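Local coordinates for protein group 1 truncated hemoglobin (Tetrahymena pyriformis, PDB 3AQ9) that binds one heme per subunit and, as a group 1 truncated hemoglobin, probably binds oxygen reversibly and takes part in nitric oxide detoxification, at residues E112-R115 and K116-G120; E71-K74 and G75-L78. The protein carries 1 engineered substitution. All blocks are in the same frame, centred on the assembly; numbering follows the deposited sequence.

Contact 1 of 2, residues E112-R115 and K116-G120; sequences EHTR and KDMLG. With HEM (protoporphyrin IX containing Fe), chain C.
Thr114 and Met118 meet one turn apart where the last, short helix of this truncated globin follows helix 101-112, and their side chains slant across each other on the proximal side of the heme, where His73 is bonded to the iron. The touching atoms are Thr114 OG1 and Met118 CE, 3.6 Å apart. The Met118 chain is straight at chi2 but folds at its last torsion (chi3 74°), which carries CE over to the threonine while SD lies against the porphyrin, 3.3 Å from HEM CHC. CE also rests on the macrocycle, at HEM C2C. The threonine hydroxyl has its own polar partner, the carbonyl of Ile111, so the methionine methyl meets an oxygen that is already engaged.

On another side of the turn, Arg115 and Leu119 pack by their aliphatic parts: Leu119 CD1 sits 3.5 Å from Arg115 CG, also reaching CD. The arginine's first torsion (chi1 -177°) swings CG away from the backbone N, beside the carbonyl carbon, where it meets Leu119 CD1; the bend at chi3 then turns the guanidinium to Glu112. The grip is side-on: Arg115 NE reaches Glu112 OE1 at 2.8 Å and Arg115 NH2 reaches Glu112 OE2 at 2.9 Å, the carboxylate lying at the guanidinium edge. Asp84 of helix 80-96 holds NH1 in a second salt bridge.

The backbone between these residues is helical: Arg115 O accepts from both Met118 N and Leu119 N, and Thr114 O takes Asp117 N at 2.9 Å. One water joins His113 O to Asp117 OD2. The carboxylates of Glu112 and Asp84 probably balance the arginine's positive charge, and the two-nitrogen grip restricts its rotation, whereas Met118 brings no formal charge to the proximal pocket.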
loop_
_atom_site.group_PDB
_atom_site.type_symbol
_atom_site.label_atom_id
_atom_site.label_comp_id
_atom_site.label_asym_id
_atom_site.label_seq_id
_atom_site.Cartn_x
_atom_site.Cartn_y
_atom_site.Cartn_z
ATOM N N GLU A 112 -7.977 -3.002 -3.764
ATOM C CA GLU A 112 -8.260 -4.441 -4.017
ATOM C C GLU A 112 -8.266 -4.728 -5.567
ATOM O O GLU A 112 -7.929 -5.845 -6.011
ATOM C CB GLU A 112 -9.656 -4.778 -3.396
ATOM C CG GLU A 112 -10.268 -6.030 -3.858
ATOM C CD GLU A 112 -9.400 -7.305 -3.392
ATOM O OE1 GLU A 112 -9.521 -8.366 -4.117
ATOM O OE2 GLU A 112 -8.761 -7.208 -2.332
ATOM N N HIS A 113 -8.631 -3.728 -6.390
ATOM C CA HIS A 113 -8.708 -4.000 -7.866
ATOM C C HIS A 113 -7.280 -4.339 -8.412
ATOM O O HIS A 113 -7.236 -4.899 -9.543
ATOM C CB HIS A 113 -9.261 -2.726 -8.522
ATOM C CG HIS A 113 -10.731 -2.587 -8.335
ATOM N ND1 HIS A 113 -11.345 -1.711 -7.435
ATOM C CD2 HIS A 113 -11.714 -3.295 -8.919
ATOM C CE1 HIS A 113 -12.687 -1.857 -7.541
ATOM N NE2 HIS A 113 -12.926 -2.824 -8.432
ATOM N N THR A 114 -6.210 -4.046 -7.660
ATOM C CA THR A 114 -4.859 -4.334 -8.212
ATOM C C THR A 114 -4.491 -5.789 -7.995
ATOM O O THR A 114 -3.439 -6.236 -8.529
ATOM C CB THR A 114 -3.764 -3.498 -7.581
ATOM O OG1 THR A 114 -3.667 -3.742 -6.139
ATOM C CG2 THR A 114 -3.996 -1.977 -7.788
ATOM N N ARG A 115 -5.319 -6.537 -7.234
ATOM C CA ARG A 115 -4.890 -7.937 -6.866
ATOM C C ARG A 115 -4.568 -8.760 -8.154
ATOM O O ARG A 115 -3.505 -9.422 -8.243
ATOM C CB ARG A 115 -5.976 -8.604 -6.056
ATOM C CG ARG A 115 -5.533 -10.076 -5.584
ATOM C CD ARG A 115 -6.773 -10.805 -4.918
ATOM N NE ARG A 115 -7.321 -10.095 -3.722
ATOM C CZ ARG A 115 -7.054 -10.427 -2.449
ATOM N NH1 ARG A 115 -6.174 -11.425 -2.105
ATOM N NH2 ARG A 115 -7.628 -9.731 -1.477
ATOM N N LYS A 116 -5.466 -8.730 -9.129
ATOM C CA LYS A 116 -5.253 -9.598 -10.302
ATOM C C LYS A 116 -4.047 -9.150 -11.102
ATOM O O LYS A 116 -3.530 -9.970 -11.929
ATOM C CB LYS A 116 -6.468 -9.636 -11.208
ATOM C CG LYS A 116 -6.779 -8.234 -11.824
ATOM C CD LYS A 116 -7.983 -8.371 -12.813
ATOM C CE LYS A 116 -8.220 -6.952 -13.500
ATOM N NZ LYS A 116 -9.250 -7.214 -14.540
ATOM N N ASP A 117 -3.623 -7.907 -10.933
ATOM C CA ASP A 117 -2.482 -7.456 -11.749
ATOM C C ASP A 117 -1.124 -7.960 -11.190
ATOM O O ASP A 117 -0.150 -8.003 -11.954
ATOM C CB ASP A 117 -2.424 -5.909 -11.802
ATOM C CG ASP A 117 -3.691 -5.365 -12.555
ATOM O OD1 ASP A 117 -4.114 -6.024 -13.513
ATOM O OD2 ASP A 117 -4.292 -4.447 -11.953
ATOM N N MET A 118 -1.083 -8.325 -9.899
ATOM C CA MET A 118 0.241 -8.650 -9.288
ATOM C C MET A 118 0.321 -10.118 -8.884
ATOM O O MET A 118 1.418 -10.604 -8.611
ATOM C CB MET A 118 0.559 -7.701 -8.157
ATOM C CG MET A 118 -0.483 -7.786 -7.015
ATOM S SD MET A 118 0.054 -6.653 -5.707
ATOM C CE MET A 118 -0.355 -5.028 -6.431
ATOM N N LEU A 119 -0.817 -10.800 -8.700
ATOM C CA LEU A 119 -0.669 -12.206 -8.289
ATOM C C LEU A 119 -0.151 -13.093 -9.461
ATOM O O LEU A 119 -0.579 -13.024 -10.646
ATOM C CB LEU A 119 -2.013 -12.858 -7.803
ATOM C CG LEU A 119 -2.525 -12.163 -6.509
ATOM C CD1 LEU A 119 -3.764 -13.059 -6.080
ATOM C CD2 LEU A 119 -1.449 -12.048 -5.417
ATOM N N GLY A 120 0.755 -14.019 -9.101
ATOM C CA GLY A 120 1.177 -15.040 -10.022
ATOM C C GLY A 120 1.981 -14.548 -11.197
ATOM O O GLY A 120 1.936 -15.193 -12.254
HETATM C CHA HEM C . 7.299 -2.987 -5.644
HETATM C CHB HEM C . 6.315 -6.684 -2.564
HETATM C CHC HEM C . 1.605 -5.727 -2.936
HETATM C CHD HEM C . 2.815 -1.315 -4.705
HETATM C C1A HEM C . 7.426 -4.066 -4.786
HETATM C C2A HEM C . 8.677 -4.769 -4.463
HETATM C C3A HEM C . 8.399 -5.730 -3.608
HETATM C C4A HEM C . 6.973 -5.760 -3.371
HETATM C CMA HEM C . 9.310 -6.753 -2.908
HETATM C CAA HEM C . 10.096 -4.270 -4.951
HETATM C CBA HEM C . 11.146 -5.098 -5.724
HETATM C CGA HEM C . 12.421 -4.091 -5.443
HETATM O O1A HEM C . 12.498 -3.009 -6.130
HETATM O O2A HEM C . 13.082 -4.100 -4.334
HETATM C C1B HEM C . 4.895 -6.756 -2.496
HETATM C C2B HEM C . 4.242 -7.895 -1.872
HETATM C C3B HEM C . 2.932 -7.675 -2.069
HETATM C C4B HEM C . 2.839 -6.394 -2.719
HETATM C CMB HEM C . 4.876 -9.113 -1.203
HETATM C CAB HEM C . 1.813 -8.633 -1.640
HETATM C CBB HEM C . 0.906 -8.807 -2.589
HETATM C C1C HEM C . 1.533 -4.397 -3.385
HETATM C C2C HEM C . 0.335 -3.593 -3.375
HETATM C C3C HEM C . 0.718 -2.388 -3.842
HETATM C C4C HEM C . 2.118 -2.398 -4.145
HETATM C CMC HEM C . -1.072 -4.098 -2.850
HETATM C CAC HEM C . -0.127 -1.071 -4.009
HETATM C CBC HEM C . -1.459 -1.107 -3.987
HETATM C C1D HEM C . 4.145 -1.421 -5.131
HETATM C C2D HEM C . 4.825 -0.313 -5.748
HETATM C C3D HEM C . 6.143 -0.833 -6.039
HETATM C C4D HEM C . 6.126 -2.180 -5.571
HETATM C CMD HEM C . 4.343 1.104 -6.091
HETATM C CAD HEM C . 7.277 -0.073 -6.673
HETATM C CBD HEM C . 7.286 -0.100 -8.142
HETATM C CGD HEM C . 8.415 0.832 -8.640
HETATM O O1D HEM C . 8.398 1.220 -9.804
HETATM O O2D HEM C . 9.492 0.934 -7.910
HETATM N NA HEM C . 6.430 -4.734 -4.090
HETATM N NB HEM C . 4.088 -5.763 -3.085
HETATM N NC HEM C . 2.587 -3.674 -3.860
HETATM N ND HEM C . 4.938 -2.585 -4.946
HETATM FE FE HEM C . 4.516 -4.215 -4.020
HETATM O O HOH W 1 -8.229 -7.632 -8.874
HETATM O O HOH W 2 -6.769 -4.308 -12.136
HETATM O O HOH W 3 4.828 -3.164 -2.108
#

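Contact 2 of 2, residues E71-K74 and G75-L78. With HEM (protoporphyrin IX containing Fe), chain C.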
loop_
_atom_site.group_PDB
_atom_site.type_symbol
_atom_site.label_atom_id
_atom_site.label_comp_id
_atom_site.label_asym_id
_atom_site.label_seq_id
_atom_site.Cartn_x
_atom_site.Cartn_y
_atom_site.Cartn_z
ATOM N N GLU A 71 4.469 -5.310 -13.657
ATOM C CA GLU A 71 5.950 -5.192 -13.798
ATOM C C GLU A 71 6.549 -5.141 -12.396
ATOM O O GLU A 71 7.701 -5.670 -12.197
ATOM C CB GLU A 71 6.280 -3.834 -14.460
ATOM C CG GLU A 71 5.835 -3.803 -15.948
ATOM C CD GLU A 71 5.854 -2.226 -16.564
ATOM O OE1 GLU A 71 5.714 -1.132 -15.827
ATOM O OE2 GLU A 71 6.002 -2.143 -17.839
ATOM N N ALA A 72 5.925 -4.383 -11.492
ATOM C CA ALA A 72 6.517 -4.161 -10.113
ATOM C C ALA A 72 6.724 -5.530 -9.386
ATOM O O ALA A 72 7.727 -5.685 -8.676
ATOM C CB ALA A 72 5.662 -3.316 -9.289
ATOM N N HIS A 73 5.862 -6.500 -9.657
ATOM C CA HIS A 73 5.900 -7.774 -8.913
ATOM C C HIS A 73 6.247 -8.942 -9.819
ATOM O O HIS A 73 5.989 -10.118 -9.461
ATOM C CB HIS A 73 4.577 -7.993 -8.153
ATOM C CG HIS A 73 4.261 -6.813 -7.260
ATOM N ND1 HIS A 73 3.413 -5.798 -7.686
ATOM C CD2 HIS A 73 4.785 -6.415 -6.083
ATOM C CE1 HIS A 73 3.390 -4.835 -6.741
ATOM N NE2 HIS A 73 4.098 -5.291 -5.736
ATOM N N LYS A 74 6.860 -8.640 -10.952
ATOM C CA LYS A 74 7.160 -9.642 -11.958
ATOM C C LYS A 74 8.188 -10.616 -11.358
ATOM O O LYS A 74 9.139 -10.179 -10.657
ATOM C CB LYS A 74 7.741 -8.943 -13.216
ATOM C CG LYS A 74 7.833 -9.916 -14.383
ATOM C CD LYS A 74 8.129 -9.314 -15.750
ATOM C CE LYS A 74 6.999 -9.816 -16.766
ATOM N NZ LYS A 74 7.584 -9.851 -18.155
ATOM N N GLY A 75 8.018 -11.923 -11.590
ATOM C CA GLY A 75 8.967 -12.887 -11.097
ATOM C C GLY A 75 8.751 -13.301 -9.634
ATOM O O GLY A 75 9.397 -14.298 -9.231
ATOM N N MET A 76 7.828 -12.686 -8.892
ATOM C CA MET A 76 7.677 -12.984 -7.485
ATOM C C MET A 76 6.632 -14.140 -7.298
ATOM O O MET A 76 6.610 -14.748 -6.250
ATOM C CB MET A 76 7.157 -11.793 -6.727
ATOM C CG MET A 76 8.240 -10.632 -6.769
ATOM S SD MET A 76 7.549 -9.219 -5.824
ATOM C CE MET A 76 8.720 -7.923 -6.161
ATOM N N ASN A 77 5.779 -14.316 -8.302
ATOM C CA ASN A 77 4.685 -15.369 -8.223
ATOM C C ASN A 77 3.945 -15.194 -6.895
ATOM O O ASN A 77 3.767 -16.148 -6.131
ATOM C CB ASN A 77 5.276 -16.780 -8.407
ATOM C CG ASN A 77 4.196 -17.787 -8.784
ATOM O OD1 ASN A 77 3.033 -17.389 -9.055
ATOM N ND2 ASN A 77 4.528 -19.027 -8.741
ATOM N N LEU A 78 3.511 -13.983 -6.612
ATOM C CA LEU A 78 2.818 -13.708 -5.388
ATOM C C LEU A 78 1.478 -14.469 -5.328
ATOM O O LEU A 78 0.811 -14.735 -6.364
ATOM C CB LEU A 78 2.465 -12.204 -5.237
ATOM C CG LEU A 78 3.691 -11.347 -5.080
ATOM C CD1 LEU A 78 3.230 -9.878 -5.149
ATOM C CD2 LEU A 78 4.518 -11.594 -3.837
HETATM C CHA HEM C . 7.299 -2.987 -5.644
HETATM C CHB HEM C . 6.315 -6.684 -2.564
HETATM C CHC HEM C . 1.605 -5.727 -2.936
HETATM C CHD HEM C . 2.815 -1.315 -4.705
HETATM C C1A HEM C . 7.426 -4.066 -4.786
HETATM C C2A HEM C . 8.677 -4.769 -4.463
HETATM C C3A HEM C . 8.399 -5.730 -3.608
HETATM C C4A HEM C . 6.973 -5.760 -3.371
HETATM C CMA HEM C . 9.310 -6.753 -2.908
HETATM C CAA HEM C . 10.096 -4.270 -4.951
HETATM C CBA HEM C . 11.146 -5.098 -5.724
HETATM C CGA HEM C . 12.421 -4.091 -5.443
HETATM O O1A HEM C . 12.498 -3.009 -6.130
HETATM O O2A HEM C . 13.082 -4.100 -4.334
HETATM C C1B HEM C . 4.895 -6.756 -2.496
HETATM C C2B HEM C . 4.242 -7.895 -1.872
HETATM C C3B HEM C . 2.932 -7.675 -2.069
HETATM C C4B HEM C . 2.839 -6.394 -2.719
HETATM C CMB HEM C . 4.876 -9.113 -1.203
HETATM C CAB HEM C . 1.813 -8.633 -1.640
HETATM C CBB HEM C . 0.906 -8.807 -2.589
HETATM C C1C HEM C . 1.533 -4.397 -3.385
HETATM C C2C HEM C . 0.335 -3.593 -3.375
HETATM C C3C HEM C . 0.718 -2.388 -3.842
HETATM C C4C HEM C . 2.118 -2.398 -4.145
HETATM C CMC HEM C . -1.072 -4.098 -2.850
HETATM C CAC HEM C . -0.127 -1.071 -4.009
HETATM C CBC HEM C . -1.459 -1.107 -3.987
HETATM C C1D HEM C . 4.145 -1.421 -5.131
HETATM C C2D HEM C . 4.825 -0.313 -5.748
HETATM C C3D HEM C . 6.143 -0.833 -6.039
HETATM C C4D HEM C . 6.126 -2.180 -5.571
HETATM C CMD HEM C . 4.343 1.104 -6.091
HETATM C CAD HEM C . 7.277 -0.073 -6.673
HETATM C CBD HEM C . 7.286 -0.100 -8.142
HETATM C CGD HEM C . 8.415 0.832 -8.640
HETATM O O1D HEM C . 8.398 1.220 -9.804
HETATM O O2D HEM C . 9.492 0.934 -7.910
HETATM N NA HEM C . 6.430 -4.734 -4.090
HETATM N NB HEM C . 4.088 -5.763 -3.085
HETATM N NC HEM C . 2.587 -3.674 -3.860
HETATM N ND HEM C . 4.938 -2.585 -4.946
HETATM FE FE HEM C . 4.516 -4.215 -4.020
HETATM O O HOH W 4 3.759 -11.820 -8.661
HETATM O O HOH W 3 4.828 -3.164 -2.108
#
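The side chain of His73 is bonded through NE2 to the heme iron, at 2.1 Å, while its backbone carbonyl starts a type II beta turn running to Met76. This is the proximal side of a truncated 2/2 globin fold, and water 3 takes the iron's other axial position. Gly75 has positive phi (83°), an angle that favours glycine because a side chain would jam against the preceding carbonyl. The turn closes with Met76 N donating to His73 O at 3.2 Å.

Three side chains of this stretch pack on His73. Ala72 CB lies over one face of the imidazole, set toward the rim. Met76 comes in at the edge, near the ring plane, with SD 3.9 Å from His73 CD2 in a sulfur-aromatic contact. Its chain is extended beyond CG (chi2 -180°, chi3 -171°), taking Met76 CE past the ring to HEM C3A at 3.4 Å. Leu78 slants across the histidine, CD1 touching both His73 CB and the vinyl carbon HEM CBB, while CD2 packs on HEM CMB. The ring's rotation is further restrained by ND1, hydrogen-bonded to the carbonyl of Met69; such a bond would probably make the histidine a stronger donor to the iron. Water 4 bridges the turn to the next residues: it donates to His73 O at 2.9 Å and accepts from Leu78 N at 3.0 Å.

How the contacts relate
Going from the N terminus, the chain reaches contact 2 first, as helix 69-72 gives way to the turn at 73-76 and the lead into helix 80-96. It then passes through helices 80-96 and 101-112 before contact 1 forms where helix 101-112 passes through a turn into helix 115-118. Contact 2 closes the turn His73 to Met76, and contact 1 the short helical turn that follows Thr114; they follow in series, neither nesting nor crossing. The centres of contact 1 and contact 2 lie about 10 Å apart. Gly120 N probably hydrogen-bonds to Leu78 O, and Met118 CB packs against His73 ND1 at 3.5 Å. The C-terminal end of the chain is thereby tied to the loop after helix 69-72, and both contacts touch the heme.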